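Hydrolase, NUDIX family (Clostridium perfringens ATCC 13124, PDB 3F6A) probably hydrolyses a substrate of the kind in which a nucleoside diphosphate is linked to another moiety, typical of NUDIX enzymes. Local coordinates at residues A[10-15]-A[138-143]; A[17-22]-A[146-151]. One frame throughout, in Å; residues are numbered along the deposited sequence.

Overall arrangement
Contacts 1 and 2 are successive footholds of one helix, 138-150, on the mixed sheet of the NUDIX domain. Their centres lie 6 Å apart, contact 1 about 7 Å and contact 2 about 11 Å from the centre of the chain. The first half of the helix meets strand 7-15, and its last turns reach the antiparallel neighbour of that strand, 18-23, as well, still touching V14. Along the chain the two strand segments come first and the two helix segments follow, so the contacts interlock. They also touch directly: L20 N and I13 O form a probable hydrogen bond, 2.9 Å apart. The C-terminal helix is thereby packed against the hairpin near the start of the chain.

Contact 1 (A[10-15]-A[138-143]); sequences SVFIVC and ENILVM
F12 projects from strand 10-15 into the flank of helix 138-143 and meets M143, a selenomethionine, and I140, one turn earlier. CH-pi contact dominates: CB of M143 lies over one ring face, 4.0 Å from the centroid of the F12 ring and 27° off its normal. The closest atom pair is F12 CZ with M143 CB, at 3.6 Å. A Met-aromatic contact adds to this, for M143 SE stands obliquely to the same ring at 5.2 Å from its centroid. The bend at chi3 (-76°) brings the terminal methyl back to the ring, M143 CE being 4.0 Å from F12 CZ.

Apolar packing comes from I140, whose side chain crosses that of F12 at about a right angle. Its CG2 branch reaches F12 CE1 at 4.0 Å, and its CD1 comes to 4.1 Å from F12 CZ. The carbonyl oxygen of I140 also approaches the ring obliquely, 3.9 Å from F12 CE1.

Around this cluster, P32 of strand 30-36 touches both F12 and I140, while V102 of strand 98-106 touches F12 and M143. N139 turns to the second subunit, hydrogen-bonding S76 and E78 there. Helix and strand are thus joined by dispersion and weak CH-pi forces in a buried, apolar layer, while the polar side chain of N139 serves the dimer interface.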
# COMPACT_ATOMS: atom_id res chain seq x y z
N SER A 10 -8.67 2.85 5.69
CA SER A 10 -9.91 3.53 5.34
C SER A 10 -10.60 2.62 4.34
O SER A 10 -9.93 1.97 3.53
CB SER A 10 -9.64 4.89 4.69
OG SER A 10 -9.23 5.84 5.65
N VAL A 11 -11.92 2.56 4.39
CA VAL A 11 -12.67 1.72 3.47
C VAL A 11 -13.89 2.44 2.93
O VAL A 11 -14.73 2.91 3.70
CB VAL A 11 -13.19 0.44 4.16
CG1 VAL A 11 -13.49 -0.61 3.11
CG2 VAL A 11 -12.18 -0.06 5.16
N PHE A 12 -13.99 2.51 1.62
CA PHE A 12 -15.11 3.12 0.95
C PHE A 12 -15.96 1.95 0.51
O PHE A 12 -15.57 1.16 -0.35
CB PHE A 12 -14.63 3.95 -0.24
CG PHE A 12 -14.02 5.26 0.16
CD1 PHE A 12 -14.80 6.40 0.27
CD2 PHE A 12 -12.66 5.35 0.45
CE1 PHE A 12 -14.25 7.61 0.68
CE2 PHE A 12 -12.09 6.56 0.86
CZ PHE A 12 -12.89 7.69 0.97
N ILE A 13 -17.14 1.82 1.12
CA ILE A 13 -18.04 0.71 0.84
C ILE A 13 -19.17 1.11 -0.09
O ILE A 13 -19.88 2.08 0.16
CB ILE A 13 -18.62 0.16 2.16
CG1 ILE A 13 -17.47 -0.23 3.09
CG2 ILE A 13 -19.52 -1.04 1.88
CD1 ILE A 13 -17.89 -0.62 4.48
N VAL A 14 -19.34 0.34 -1.16
CA VAL A 14 -20.38 0.61 -2.14
C VAL A 14 -21.49 -0.43 -2.14
O VAL A 14 -21.23 -1.63 -2.15
CB VAL A 14 -19.77 0.68 -3.57
CG1 VAL A 14 -20.89 0.73 -4.62
CG2 VAL A 14 -18.86 1.89 -3.69
N CYS A 15 -22.73 0.03 -2.11
CA CYS A 15 -23.89 -0.86 -2.16
C CYS A 15 -24.65 -0.38 -3.39
O CYS A 15 -25.09 0.78 -3.45
CB CYS A 15 -24.77 -0.72 -0.91
SG CYS A 15 -26.11 -1.95 -0.86
N GLU A 138 -12.72 17.54 0.13
CA GLU A 138 -12.62 17.28 -1.30
C GLU A 138 -12.00 15.93 -1.69
O GLU A 138 -12.52 15.25 -2.57
CB GLU A 138 -11.82 18.40 -1.98
CG GLU A 138 -12.39 19.79 -1.78
CD GLU A 138 -13.83 19.90 -2.23
OE1 GLU A 138 -14.14 19.45 -3.35
OE2 GLU A 138 -14.66 20.45 -1.46
N ASN A 139 -10.90 15.54 -1.04
CA ASN A 139 -10.26 14.27 -1.37
C ASN A 139 -11.15 13.08 -1.02
O ASN A 139 -11.03 12.01 -1.63
CB ASN A 139 -8.88 14.16 -0.69
CG ASN A 139 -8.96 14.03 0.82
OD1 ASN A 139 -9.84 14.59 1.45
ND2 ASN A 139 -8.02 13.30 1.40
N ILE A 140 -12.04 13.26 -0.05
CA ILE A 140 -12.95 12.18 0.31
C ILE A 140 -14.00 12.09 -0.79
O ILE A 140 -14.43 10.99 -1.18
CB ILE A 140 -13.63 12.45 1.67
CG1 ILE A 140 -12.58 12.46 2.78
CG2 ILE A 140 -14.68 11.38 1.95
CD1 ILE A 140 -11.80 11.16 2.91
N LEU A 141 -14.41 13.25 -1.30
CA LEU A 141 -15.40 13.30 -2.37
C LEU A 141 -14.85 12.60 -3.60
O LEU A 141 -15.58 11.90 -4.31
CB LEU A 141 -15.75 14.74 -2.74
CG LEU A 141 -16.60 15.54 -1.76
CD1 LEU A 141 -16.78 16.96 -2.27
CD2 LEU A 141 -17.96 14.86 -1.60
N VAL A 142 -13.56 12.77 -3.85
CA VAL A 142 -12.92 12.15 -5.00
C VAL A 142 -12.84 10.64 -4.88
O VAL A 142 -13.20 9.91 -5.80
CB VAL A 142 -11.50 12.71 -5.20
CG1 VAL A 142 -10.77 11.91 -6.25
CG2 VAL A 142 -11.57 14.17 -5.62
N MSE A 143 -12.36 10.15 -3.73
CA MSE A 143 -12.24 8.71 -3.55
C MSE A 143 -13.58 7.99 -3.51
O MSE A 143 -13.71 6.87 -4.00
CB MSE A 143 -11.43 8.40 -2.29
CG MSE A 143 -9.97 8.85 -2.42
SE MSE A 143 -8.81 8.27 -1.00
CE MSE A 143 -9.38 9.49 0.36

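Contact 2 (A[17-22]-A[146-151]); sequences DKVLLH and EALDLL
L148 spreads its two methyls over the start of strand 18-22, one against a side chain and the other against the main chain. The apolar side-chain contact is with V19: L148 CD1 comes to 4.0 Å from V19 CG1, and L148 CG sits 4.1 Å from both CB and CG1 of V19. The two side chains cross at about a right angle. V19 holds CG1 between its backbone N and carbonyl carbon (chi1 57°), and this branch is the one that meets the leucine.

Side-chain-to-backbone packing falls to the other methyl. L148 CD2 rests 3.6 Å from the carbonyl oxygen of D17 and equally close to the carbonyl carbon of K18, while V19 N is 3.9 Å from the same methyl. The CB atoms of D17 and K18 point away from the helix, and the leucine meets these two residues through their main chain.

The contact joins the C-terminal helix to the antiparallel hairpin of strands 7-15 and 18-23 in the NUDIX sheet, just past its turn. V14 of the first strand touches A147 and L148, and F12 also touches A147, so this end of the helix spans both hairpin strands. V19 is itself tied by backbone hydrogen bonding to Y125 of strand 122-125, on its other side.

Among the polar groups of the helix, E146 looks to other partners: its OE1 is hydrogen-bonded to Y104 OH and to H86 NE2.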
# COMPACT_ATOMS: atom_id res chain seq x y z
N ASP A 17 -25.63 1.46 -6.10
CA ASP A 17 -25.15 2.71 -6.68
C ASP A 17 -24.82 3.82 -5.69
O ASP A 17 -24.81 5.00 -6.05
CB ASP A 17 -26.16 3.23 -7.72
CG ASP A 17 -26.37 2.25 -8.86
OD1 ASP A 17 -25.37 1.81 -9.47
OD2 ASP A 17 -27.54 1.91 -9.15
N LYS A 18 -24.52 3.46 -4.44
CA LYS A 18 -24.17 4.46 -3.43
C LYS A 18 -22.97 4.04 -2.58
O LYS A 18 -22.64 2.85 -2.49
CB LYS A 18 -25.39 4.75 -2.53
CG LYS A 18 -26.64 5.15 -3.31
CD LYS A 18 -27.67 5.82 -2.42
CE LYS A 18 -28.90 6.22 -3.24
NZ LYS A 18 -29.85 7.07 -2.47
N VAL A 19 -22.32 5.01 -1.96
CA VAL A 19 -21.15 4.75 -1.12
C VAL A 19 -21.42 5.26 0.29
O VAL A 19 -22.08 6.28 0.47
CB VAL A 19 -19.89 5.44 -1.70
CG1 VAL A 19 -20.13 6.93 -1.84
CG2 VAL A 19 -18.69 5.16 -0.81
N LEU A 20 -20.90 4.55 1.28
CA LEU A 20 -21.11 4.87 2.69
C LEU A 20 -20.05 5.71 3.39
O LEU A 20 -18.85 5.48 3.23
CB LEU A 20 -21.29 3.57 3.48
CG LEU A 20 -21.33 3.67 5.01
CD1 LEU A 20 -22.61 4.37 5.44
CD2 LEU A 20 -21.26 2.27 5.60
N LEU A 21 -20.50 6.67 4.19
CA LEU A 21 -19.61 7.53 4.97
C LEU A 21 -20.26 7.71 6.33
O LEU A 21 -21.46 7.50 6.48
CB LEU A 21 -19.46 8.91 4.31
CG LEU A 21 -18.87 9.02 2.90
CD1 LEU A 21 -19.00 10.45 2.41
CD2 LEU A 21 -17.41 8.59 2.91
N HIS A 22 -19.49 8.09 7.34
CA HIS A 22 -20.07 8.32 8.66
C HIS A 22 -19.46 9.57 9.28
O HIS A 22 -18.32 9.92 8.98
CB HIS A 22 -19.93 7.08 9.56
CG HIS A 22 -18.57 6.85 10.13
ND1 HIS A 22 -17.42 7.36 9.57
CD2 HIS A 22 -18.16 6.11 11.19
CE1 HIS A 22 -16.37 6.95 10.25
NE2 HIS A 22 -16.79 6.18 11.24
N GLU A 146 -14.49 7.63 -7.04
CA GLU A 146 -13.70 6.60 -7.70
C GLU A 146 -14.27 5.24 -7.29
O GLU A 146 -14.41 4.34 -8.12
CB GLU A 146 -12.23 6.66 -7.28
CG GLU A 146 -11.52 7.96 -7.62
CD GLU A 146 -10.04 7.88 -7.33
OE1 GLU A 146 -9.64 7.02 -6.51
OE2 GLU A 146 -9.28 8.69 -7.90
N ALA A 147 -14.58 5.09 -6.01
CA ALA A 147 -15.13 3.83 -5.51
C ALA A 147 -16.41 3.50 -6.28
O ALA A 147 -16.61 2.36 -6.69
CB ALA A 147 -15.42 3.93 -4.00
N LEU A 148 -17.27 4.50 -6.47
CA LEU A 148 -18.51 4.30 -7.20
C LEU A 148 -18.25 3.95 -8.67
O LEU A 148 -18.85 3.02 -9.20
CB LEU A 148 -19.40 5.55 -7.11
CG LEU A 148 -20.17 5.73 -5.80
CD1 LEU A 148 -20.79 7.12 -5.73
CD2 LEU A 148 -21.25 4.66 -5.71
N ASP A 149 -17.36 4.70 -9.32
CA ASP A 149 -17.04 4.44 -10.72
C ASP A 149 -16.49 3.03 -10.90
O ASP A 149 -16.75 2.38 -11.91
CB ASP A 149 -16.00 5.43 -11.25
CG ASP A 149 -16.52 6.86 -11.30
OD1 ASP A 149 -17.75 7.06 -11.38
OD2 ASP A 149 -15.69 7.79 -11.27
N LEU A 150 -15.73 2.56 -9.91
CA LEU A 150 -15.14 1.23 -9.97
C LEU A 150 -16.14 0.12 -9.68
O LEU A 150 -16.22 -0.86 -10.42
CB LEU A 150 -13.99 1.11 -8.97
CG LEU A 150 -13.35 -0.29 -8.94
CD1 LEU A 150 -12.54 -0.49 -10.21
CD2 LEU A 150 -12.45 -0.45 -7.71
N LEU A 151 -16.88 0.27 -8.59
CA LEU A 151 -17.84 -0.74 -8.17
C LEU A 151 -19.28 -0.39 -8.57
O LEU A 151 -20.23 -0.75 -7.88
CB LEU A 151 -17.70 -0.95 -6.66
CG LEU A 151 -16.25 -1.22 -6.23
CD1 LEU A 151 -16.13 -1.25 -4.71
CD2 LEU A 151 -15.77 -2.54 -6.82